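Local coordinates for protein oxalate biosynthetic component 1 (Burkholderia thailandensis, PDB 5IKY) that catalyses steps of quorum sensing-dependent oxalate production, as a bifunctional serine hydrolase with an alpha/beta hydrolase part and additional lyase activity, at residues Val989-Ala994 / Val1050-Gly1055; Arg1033-Thr1038 / Ala1077-Leu1082; Val1056-Asp1061 / Arg1072-Ala1077. All blocks are in the same frame, centred on the assembly; numbering follows the deposited sequence.

How the contacts relate
Following the chain, strand 988-992 supplies the first half of contact 1. Helix 1015-1025 and the loop 1033-1038, which opens contact 2, come next. Strand 1049-1054 then returns beside strand 988-992 and closes contact 1. Contact 2 is still open at that point, so contacts 1 and 2 cross. Contact 3 starts directly after contact 1, at Val-1056. It closes a short loop when helix 1071-1076 packs on the segment 1056-1061. This loop is nested inside the one closed by contact 2, and the two contacts share Ala-1077. Together they tie the strands near one edge of the C-terminal sheet to helices 1071-1076 and 1080-1090.

Contact 1. Residues Val989-Ala994 / Val1050-Gly1055; sequences VVDVTA and VARLTG
Val-989 to Asp-991 pair with Val-1050 to Arg-1052 as neighbouring parallel strands, in the sheet of the alpha/beta hydrolase-like C-terminal part of the enzyme. The strand axes run 11° apart and approach to 4.6 Å. Three backbone bonds hold the ladder. Ala-1051 N donates to Val-989 O at 2.8 Å, and Asp-991 N returns to Ala-1051 O at 2.7 Å. Leu-1053 N then reaches Asp-991 O at 3.1 Å. Further along, a water takes the N-H of Thr-993 and donates to both Asp-991 O and Leu-1053 O. It bridges the strands where they begin to part.

One face of the sheet is apolar here. Val-990 CG2 lies 4.0 Å from Ala-1051 CB. Val-992 CG2 meets Leu-1053 CD1 at 3.7 Å, the two side chains crossing at a slant. With chi1 at -174°, this methyl lies on the side of the backbone N and meets Leu-1053.

The other face carries Asp-991 and Arg-1052, which lie side by side and point the same way. The Arg-1052 chain bends at chi2 and chi3, and Val-1050 CG1 sits over the centre of one guanidinium face. Asp-991 OD1 accepts from Thr-993 OG1 at 3.0 Å and also bonds to Ser-976 OG. Thr-993 OG1 is itself hydrogen-bonded to Ser-976 N. Arg-1052 NH1 is hydrogen-bonded to Tyr-1009 OH and NH2 to Gln-1042 OE1.

Strand 969-976 flanks strand 988-992, while antiparallel strand 1038-1043 borders strand 1049-1054. Helix 1080-1090 covers the apolar face, with Phe-1089 on Val-990 and Trp-1081 on Leu-1053.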
loop_
_atom_site.group_PDB
_atom_site.type_symbol
_atom_site.label_atom_id
_atom_site.label_comp_id
_atom_site.label_asym_id
_atom_site.label_seq_id
_atom_site.Cartn_x
_atom_site.Cartn_y
_atom_site.Cartn_z
ATOM N N VAL A 989 14.406 -13.867 -22.818
ATOM C CA VAL A 989 14.125 -12.476 -22.478
ATOM C C VAL A 989 14.698 -12.057 -21.128
ATOM O O VAL A 989 14.661 -12.816 -20.162
ATOM C CB VAL A 989 12.599 -12.206 -22.453
ATOM C CG1 VAL A 989 12.320 -10.709 -22.425
ATOM C CG2 VAL A 989 11.914 -12.851 -23.652
ATOM N N VAL A 990 15.236 -10.843 -21.074
ATOM C CA VAL A 990 15.503 -10.181 -19.804
ATOM C C VAL A 990 14.367 -9.195 -19.559
ATOM O O VAL A 990 14.201 -8.231 -20.308
ATOM C CB VAL A 990 16.857 -9.450 -19.792
ATOM C CG1 VAL A 990 16.977 -8.580 -18.549
ATOM C CG2 VAL A 990 18.001 -10.449 -19.866
ATOM N N ASP A 991 13.581 -9.443 -18.519
ATOM C CA ASP A 991 12.349 -8.692 -18.304
ATOM C C ASP A 991 12.449 -7.718 -17.132
ATOM O O ASP A 991 12.646 -8.122 -15.985
ATOM C CB ASP A 991 11.183 -9.664 -18.089
ATOM C CG ASP A 991 9.861 -8.953 -17.862
ATOM O OD1 ASP A 991 9.700 -7.803 -18.322
ATOM O OD2 ASP A 991 8.974 -9.557 -17.227
ATOM N N VAL A 992 12.299 -6.432 -17.434
ATOM C CA VAL A 992 12.333 -5.392 -16.414
ATOM C C VAL A 992 11.004 -4.640 -16.363
ATOM O O VAL A 992 10.761 -3.738 -17.165
ATOM C CB VAL A 992 13.473 -4.385 -16.669
ATOM C CG1 VAL A 992 13.571 -3.393 -15.518
ATOM C CG2 VAL A 992 14.794 -5.113 -16.875
ATOM N N THR A 993 10.144 -5.015 -15.423
ATOM C CA THR A 993 8.840 -4.374 -15.291
ATOM C C THR A 993 8.629 -3.844 -13.874
ATOM O O THR A 993 8.918 -4.531 -12.893
ATOM C CB THR A 993 7.698 -5.343 -15.661
ATOM O OG1 THR A 993 7.883 -5.808 -17.004
ATOM C CG2 THR A 993 6.347 -4.652 -15.554
ATOM N N ALA A 994 8.128 -2.617 -13.780
ATOM C CA ALA A 994 7.949 -1.949 -12.496
ATOM C C ALA A 994 6.580 -2.226 -11.876
ATOM O O ALA A 994 5.591 -2.428 -12.581
ATOM C CB ALA A 994 8.160 -0.451 -12.653
ATOM N N VAL A 1050 14.001 -16.796 -19.082
ATOM C CA VAL A 1050 13.454 -15.493 -18.725
ATOM C C VAL A 1050 14.065 -14.950 -17.435
ATOM O O VAL A 1050 13.975 -15.578 -16.379
ATOM C CB VAL A 1050 11.924 -15.550 -18.567
ATOM C CG1 VAL A 1050 11.387 -14.202 -18.102
ATOM C CG2 VAL A 1050 11.269 -15.967 -19.877
ATOM N N ALA A 1051 14.688 -13.780 -17.534
ATOM C CA ALA A 1051 15.248 -13.099 -16.373
ATOM C C ALA A 1051 14.261 -12.072 -15.835
ATOM O O ALA A 1051 14.193 -10.948 -16.333
ATOM C CB ALA A 1051 16.561 -12.431 -16.731
ATOM N N ARG A 1052 13.504 -12.460 -14.818
ATOM C CA ARG A 1052 12.474 -11.595 -14.256
ATOM C C ARG A 1052 13.006 -10.771 -13.087
ATOM O O ARG A 1052 13.377 -11.322 -12.051
ATOM C CB ARG A 1052 11.275 -12.430 -13.800
ATOM C CG ARG A 1052 10.001 -11.634 -13.575
ATOM C CD ARG A 1052 9.082 -11.720 -14.781
ATOM N NE ARG A 1052 8.689 -13.097 -15.064
ATOM C CZ ARG A 1052 7.851 -13.453 -16.034
ATOM N NH1 ARG A 1052 7.314 -12.532 -16.822
ATOM N NH2 ARG A 1052 7.551 -14.732 -16.217
ATOM N N LEU A 1053 13.042 -9.451 -13.252
ATOM C CA LEU A 1053 13.440 -8.566 -12.161
ATOM C C LEU A 1053 12.252 -8.279 -11.249
ATOM O O LEU A 1053 11.166 -7.931 -11.720
ATOM C CB LEU A 1053 14.015 -7.250 -12.694
ATOM C CG LEU A 1053 15.241 -7.264 -13.610
ATOM C CD1 LEU A 1053 15.985 -5.940 -13.497
ATOM C CD2 LEU A 1053 16.167 -8.430 -13.306
ATOM N N THR A 1054 12.460 -8.422 -9.945
ATOM C CA THR A 1054 11.406 -8.160 -8.972
ATOM C C THR A 1054 11.768 -6.986 -8.069
ATOM O O THR A 1054 12.944 -6.722 -7.821
ATOM C CB THR A 1054 11.116 -9.398 -8.099
ATOM O OG1 THR A 1054 12.280 -9.733 -7.333
ATOM C CG2 THR A 1054 10.724 -10.585 -8.967
ATOM N N GLY A 1055 10.746 -6.285 -7.585
ATOM C CA GLY A 1055 10.944 -5.161 -6.688
ATOM C C GLY A 1055 11.201 -3.860 -7.420
ATOM O O GLY A 1055 11.426 -2.821 -6.800
HETATM O O HOH W 1 10.357 -7.614 -14.423
#

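Contact 2. Residues Arg1033-Thr1038 / Ala1077-Leu1082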
loop_
_atom_site.group_PDB
_atom_site.type_symbol
_atom_site.label_atom_id
_atom_site.label_comp_id
_atom_site.label_asym_id
_atom_site.label_seq_id
_atom_site.Cartn_x
_atom_site.Cartn_y
_atom_site.Cartn_z
ATOM N N ARG A 1033 17.677 4.909 -8.243
ATOM C CA ARG A 1033 17.913 3.753 -9.100
ATOM C C ARG A 1033 17.386 2.502 -8.404
ATOM O O ARG A 1033 17.496 2.378 -7.185
ATOM C CB ARG A 1033 19.400 3.589 -9.419
ATOM C CG ARG A 1033 20.006 4.678 -10.288
ATOM C CD ARG A 1033 21.483 4.393 -10.517
ATOM N NE ARG A 1033 22.126 5.382 -11.376
ATOM C CZ ARG A 1033 22.613 6.543 -10.948
ATOM N NH1 ARG A 1033 22.526 6.867 -9.664
ATOM N NH2 ARG A 1033 23.185 7.380 -11.802
ATOM N N TYR A 1034 16.816 1.573 -9.167
ATOM C CA TYR A 1034 16.309 0.340 -8.571
ATOM C C TYR A 1034 17.393 -0.741 -8.514
ATOM O O TYR A 1034 17.272 -1.795 -9.135
ATOM C CB TYR A 1034 15.064 -0.169 -9.325
ATOM C CG TYR A 1034 15.174 -0.230 -10.839
ATOM C CD1 TYR A 1034 14.917 0.889 -11.623
ATOM C CD2 TYR A 1034 15.497 -1.418 -11.486
ATOM C CE1 TYR A 1034 15.007 0.832 -13.005
ATOM C CE2 TYR A 1034 15.586 -1.484 -12.863
ATOM C CZ TYR A 1034 15.343 -0.356 -13.618
ATOM O OH TYR A 1034 15.434 -0.417 -14.990
ATOM N N ASP A 1035 18.452 -0.467 -7.754
ATOM C CA ASP A 1035 19.522 -1.440 -7.539
ATOM C C ASP A 1035 19.026 -2.624 -6.720
ATOM O O ASP A 1035 19.498 -3.750 -6.887
ATOM C CB ASP A 1035 20.715 -0.798 -6.831
ATOM C CG ASP A 1035 20.959 0.632 -7.264
ATOM O OD1 ASP A 1035 20.976 0.891 -8.482
ATOM O OD2 ASP A 1035 21.164 1.497 -6.386
ATOM N N HIS A 1036 18.057 -2.357 -5.849
ATOM C CA HIS A 1036 17.504 -3.362 -4.946
ATOM C C HIS A 1036 16.795 -4.496 -5.681
ATOM O O HIS A 1036 16.486 -5.529 -5.084
ATOM C CB HIS A 1036 16.529 -2.702 -3.971
ATOM C CG HIS A 1036 15.381 -2.019 -4.647
ATOM N ND1 HIS A 1036 15.466 -0.735 -5.141
ATOM C CD2 HIS A 1036 14.127 -2.446 -4.927
ATOM C CE1 HIS A 1036 14.313 -0.398 -5.689
ATOM N NE2 HIS A 1036 13.482 -1.419 -5.573
ATOM N N ALA A 1037 16.532 -4.286 -6.968
ATOM C CA ALA A 1037 15.831 -5.260 -7.796
ATOM C C ALA A 1037 16.513 -6.627 -7.777
ATOM O O ALA A 1037 17.739 -6.723 -7.858
ATOM C CB ALA A 1037 15.717 -4.748 -9.221
ATOM N N THR A 1038 15.708 -7.677 -7.664
ATOM C CA THR A 1038 16.224 -9.040 -7.609
ATOM C C THR A 1038 15.792 -9.840 -8.832
ATOM O O THR A 1038 14.598 -10.012 -9.076
ATOM C CB THR A 1038 15.750 -9.773 -6.340
ATOM O OG1 THR A 1038 16.042 -8.979 -5.184
ATOM C CG2 THR A 1038 16.439 -11.124 -6.217
ATOM N N ALA A 1077 16.380 5.331 -14.455
ATOM C CA ALA A 1077 16.529 4.763 -13.120
ATOM C C ALA A 1077 17.221 3.402 -13.152
ATOM O O ALA A 1077 17.322 2.726 -12.129
ATOM C CB ALA A 1077 15.167 4.648 -12.442
ATOM N N SER A 1078 17.698 3.007 -14.329
ATOM C CA SER A 1078 18.393 1.735 -14.485
ATOM C C SER A 1078 19.654 1.681 -13.626
ATOM O O SER A 1078 20.481 2.595 -13.665
ATOM C CB SER A 1078 18.746 1.490 -15.953
ATOM O OG SER A 1078 19.413 0.250 -16.118
ATOM N N PRO A 1079 19.798 0.603 -12.842
ATOM C CA PRO A 1079 20.929 0.384 -11.936
ATOM C C PRO A 1079 22.215 0.037 -12.680
ATOM O O PRO A 1079 22.162 -0.438 -13.814
ATOM C CB PRO A 1079 20.461 -0.792 -11.077
ATOM C CG PRO A 1079 19.532 -1.539 -11.954
ATOM C CD PRO A 1079 18.827 -0.504 -12.782
ATOM N N LEU A 1080 23.354 0.267 -12.033
ATOM C CA LEU A 1080 24.659 0.063 -12.654
ATOM C C LEU A 1080 24.893 -1.398 -13.034
ATOM O O LEU A 1080 25.464 -1.686 -14.087
ATOM C CB LEU A 1080 25.771 0.547 -11.716
ATOM C CG LEU A 1080 27.183 0.732 -12.283
ATOM C CD1 LEU A 1080 27.898 1.860 -11.556
ATOM C CD2 LEU A 1080 28.002 -0.552 -12.194
ATOM N N TRP A 1081 24.454 -2.316 -12.178
ATOM C CA TRP A 1081 24.690 -3.737 -12.413
ATOM C C TRP A 1081 23.898 -4.250 -13.612
ATOM O O TRP A 1081 24.319 -5.192 -14.283
ATOM C CB TRP A 1081 24.350 -4.558 -11.165
ATOM C CG TRP A 1081 22.933 -4.416 -10.689
ATOM C CD1 TRP A 1081 22.452 -3.487 -9.811
ATOM C CD2 TRP A 1081 21.818 -5.239 -11.053
ATOM N NE1 TRP A 1081 21.106 -3.678 -9.609
ATOM C CE2 TRP A 1081 20.692 -4.747 -10.361
ATOM C CE3 TRP A 1081 21.660 -6.343 -11.898
ATOM C CZ2 TRP A 1081 19.427 -5.317 -10.489
ATOM C CZ3 TRP A 1081 20.401 -6.908 -12.023
ATOM C CH2 TRP A 1081 19.303 -6.395 -11.322
ATOM N N LEU A 1082 22.757 -3.623 -13.881
ATOM C CA LEU A 1082 21.933 -4.004 -15.025
ATOM C C LEU A 1082 22.591 -3.589 -16.338
ATOM O O LEU A 1082 22.524 -4.313 -17.332
ATOM C CB LEU A 1082 20.537 -3.385 -14.915
ATOM C CG LEU A 1082 19.578 -3.645 -16.080
ATOM C CD1 LEU A 1082 19.416 -5.138 -16.324
ATOM C CD2 LEU A 1082 18.226 -2.992 -15.822
#
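Pro-1079 packs over one face of the Tyr-1034 ring at the start of helix 1080-1090, where the proline holds the N-cap position. The partner is a type I beta turn, Tyr-1034 to Ala-1037, in the loop that leads into edge strand 1038-1043 of the alpha/beta hydrolase-like sheet. Tyr-1034 is also the centre of an inverse gamma turn.

Pro-1079 CD lies 3.6 Å from the centroid of the Tyr-1034 ring and 21° off the normal. This is a CH-pi contact, with CD shifted toward the rim at CE2. CG of the same proline sits over a face of the Trp-1081 ring. The proline is therefore wedged between two aromatic side chains. In Tyr-1034, CG stands between the backbone N and the carbonyl carbon (chi1 48°). The ring is thereby turned back along Ala-1077 and Ser-1078, and its CD1 is 3.9 Å from Ala-1077 CB. The phenol OH ends near Leu-1082 CD2 and is hydrogen-bonded to Tyr-1074 O in the preceding helix. That bond satisfies a buried hydroxyl and fixes the far end of the ring.

The backbones join through Tyr-1034 N, which donates to Ala-1077 O at 3.2 Å. On the exposed flank, Asp-1035 OD1 passes close to Pro-1079 CB, 3.1 Å away. The Arg-1033 side chain is stretched out alongside Ser-1078 O, which lies at the guanidinium edge.

Trp-1081 turns its indole edge to the turn: Asp-1035 CA and Ala-1037 CB lie in the ring plane, Ala-1037 CB at 4.0 Å from Trp-1081 CZ2. Its NE1 makes a weak, bent hydrogen bond to Asp-1035 O, 3.2 Å long with 128° at the hydrogen.

Contact 3. Residues Val1056-Asp1061 / Arg1072-Ala1077; sequences VFLLDD and RRYLAA
Leu-1058 and Arg-1073 bring the two backbones closest, with their CA atoms 6.7 Å apart. The segment 1056-1061 is an irregular stretch that follows strand 1049-1054. It passes along the side of helix 1071-1076, which ends at Ala-1076. Ala-1077 is the first residue to leave helical angles, although its N still bonds to Arg-1073 O. The contact is made mainly by side chains, some of them against backbone atoms, and no backbone hydrogen bond links the two segments.

Leu-1058 carries the apolar half of the contact. Its CD1 stands over one face of the Tyr-1074 ring, 3.7 Å from the centroid and 14° off the normal, a CH-pi contact. The two side chains cross at about a right angle. The same CD1 lies 4.0 Å from Arg-1073 CB. CD2, the other branch, turns to Arg-1073 O and to Ala-1077 CB, the latter at 4.3 Å. A chi1 of -52° sets CG of Leu-1058 on the side of the backbone N, from where CD1 reaches the Tyr-1074 ring.

In the alpha/beta hydrolase-like C-terminal part, this packing fits the short helix against the connection that leaves the end of the sheet. Tyr-1074 OH reaches past Leu-1058 to hydrogen-bond with Asp-997 OD2 and Ala-994 N, beyond strand 988-992.

The polar half belongs to Arg-1073. Its chain runs alongside Leu-1059 O, which is 3.4 Å from CD. Asp-1060 CA lies over one guanidinium face, 3.6 Å from NH1. Asp-1061 OD1 sits at the guanidinium edge and forms a salt bridge with NH1 through a weak hydrogen bond of 3.4 Å, the carboxylate turned 65° from the guanidinium plane. A second salt bridge, from NE to Asp-1067 OD2, holds the same group.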
loop_
_atom_site.group_PDB
_atom_site.type_symbol
_atom_site.label_atom_id
_atom_site.label_comp_id
_atom_site.label_asym_id
_atom_site.label_seq_id
_atom_site.Cartn_x
_atom_site.Cartn_y
_atom_site.Cartn_z
ATOM N N VAL A 1056 11.171 -3.918 -8.747
ATOM C CA VAL A 1056 11.378 -2.733 -9.564
ATOM C C VAL A 1056 10.193 -1.782 -9.437
ATOM O O VAL A 1056 9.038 -2.203 -9.499
ATOM C CB VAL A 1056 11.583 -3.094 -11.052
ATOM C CG1 VAL A 1056 11.821 -1.840 -11.881
ATOM C CG2 VAL A 1056 12.740 -4.068 -11.211
ATOM N N PHE A 1057 10.486 -0.502 -9.238
ATOM C CA PHE A 1057 9.460 0.531 -9.295
ATOM C C PHE A 1057 10.083 1.838 -9.766
ATOM O O PHE A 1057 11.300 2.010 -9.710
ATOM C CB PHE A 1057 8.770 0.706 -7.936
ATOM C CG PHE A 1057 9.671 1.224 -6.850
ATOM C CD1 PHE A 1057 10.413 0.352 -6.071
ATOM C CD2 PHE A 1057 9.761 2.585 -6.595
ATOM C CE1 PHE A 1057 11.237 0.826 -5.068
ATOM C CE2 PHE A 1057 10.584 3.064 -5.595
ATOM C CZ PHE A 1057 11.324 2.185 -4.831
ATOM N N LEU A 1058 9.248 2.754 -10.243
ATOM C CA LEU A 1058 9.736 4.009 -10.797
ATOM C C LEU A 1058 9.120 5.207 -10.088
ATOM O O LEU A 1058 7.900 5.301 -9.955
ATOM C CB LEU A 1058 9.437 4.084 -12.297
ATOM C CG LEU A 1058 9.888 2.892 -13.142
ATOM C CD1 LEU A 1058 9.511 3.099 -14.602
ATOM C CD2 LEU A 1058 11.385 2.661 -12.996
ATOM N N LEU A 1059 9.970 6.121 -9.637
ATOM C CA LEU A 1059 9.505 7.339 -8.988
ATOM C C LEU A 1059 9.157 8.400 -10.023
ATOM O O LEU A 1059 9.778 8.469 -11.084
ATOM C CB LEU A 1059 10.563 7.874 -8.023
ATOM C CG LEU A 1059 10.804 7.058 -6.749
ATOM C CD1 LEU A 1059 11.787 7.772 -5.832
ATOM C CD2 LEU A 1059 9.490 6.782 -6.028
ATOM N N ASP A 1060 8.156 9.220 -9.716
ATOM C CA ASP A 1060 7.816 10.346 -10.576
ATOM C C ASP A 1060 8.489 11.609 -10.042
ATOM O O ASP A 1060 9.357 11.531 -9.171
ATOM C CB ASP A 1060 6.294 10.520 -10.675
ATOM C CG ASP A 1060 5.682 11.130 -9.424
ATOM O OD1 ASP A 1060 6.297 11.036 -8.344
ATOM O OD2 ASP A 1060 4.573 11.697 -9.521
ATOM N N ASP A 1061 8.084 12.767 -10.552
ATOM C CA ASP A 1061 8.699 14.028 -10.148
ATOM C C ASP A 1061 8.390 14.389 -8.695
ATOM O O ASP A 1061 9.154 15.109 -8.051
ATOM C CB ASP A 1061 8.251 15.156 -11.077
ATOM C CG ASP A 1061 8.668 14.923 -12.517
ATOM O OD1 ASP A 1061 9.574 14.095 -12.749
ATOM O OD2 ASP A 1061 8.091 15.571 -13.418
ATOM N N ARG A 1072 11.579 6.349 -20.637
ATOM C CA ARG A 1072 12.665 7.191 -20.150
ATOM C C ARG A 1072 13.056 6.823 -18.721
ATOM O O ARG A 1072 14.224 6.554 -18.446
ATOM C CB ARG A 1072 12.276 8.670 -20.225
ATOM N N ARG A 1073 12.078 6.806 -17.817
ATOM C CA ARG A 1073 12.335 6.468 -16.418
ATOM C C ARG A 1073 12.854 5.044 -16.266
ATOM O O ARG A 1073 13.645 4.759 -15.367
ATOM C CB ARG A 1073 11.074 6.642 -15.570
ATOM C CG ARG A 1073 10.580 8.072 -15.440
ATOM C CD ARG A 1073 9.440 8.155 -14.434
ATOM N NE ARG A 1073 8.573 9.304 -14.675
ATOM C CZ ARG A 1073 8.816 10.532 -14.230
ATOM N NH1 ARG A 1073 9.911 10.780 -13.526
ATOM N NH2 ARG A 1073 7.966 11.515 -14.497
ATOM N N TYR A 1074 12.400 4.152 -17.141
ATOM C CA TYR A 1074 12.862 2.769 -17.125
ATOM C C TYR A 1074 14.362 2.702 -17.377
ATOM O O TYR A 1074 15.073 1.911 -16.755
ATOM C CB TYR A 1074 12.121 1.934 -18.169
ATOM C CG TYR A 1074 10.975 1.128 -17.609
ATOM C CD1 TYR A 1074 11.210 -0.001 -16.834
ATOM C CD2 TYR A 1074 9.657 1.484 -17.865
ATOM C CE1 TYR A 1074 10.166 -0.747 -16.319
ATOM C CE2 TYR A 1074 8.605 0.742 -17.356
ATOM C CZ TYR A 1074 8.866 -0.372 -16.583
ATOM O OH TYR A 1074 7.826 -1.114 -16.071
ATOM N N LEU A 1075 14.834 3.544 -18.289
ATOM C CA LEU A 1075 16.247 3.583 -18.638
ATOM C C LEU A 1075 17.033 4.502 -17.706
ATOM O O LEU A 1075 18.182 4.221 -17.370
ATOM C CB LEU A 1075 16.423 4.033 -20.089
ATOM C CG LEU A 1075 15.815 3.112 -21.147
ATOM C CD1 LEU A 1075 15.964 3.716 -22.535
ATOM C CD2 LEU A 1075 16.452 1.731 -21.087
ATOM N N ALA A 1076 16.406 5.598 -17.289
ATOM C CA ALA A 1076 17.063 6.572 -16.423
ATOM C C ALA A 1076 17.373 5.982 -15.053
ATOM O O ALA A 1076 18.490 6.108 -14.552
ATOM C CB ALA A 1076 16.204 7.821 -16.275
ATOM N N ALA A 1077 16.380 5.331 -14.455
ATOM C CA ALA A 1077 16.529 4.763 -13.120
ATOM C C ALA A 1077 17.221 3.402 -13.152
ATOM O O ALA A 1077 17.322 2.726 -12.129
ATOM C CB ALA A 1077 15.167 4.648 -12.442
#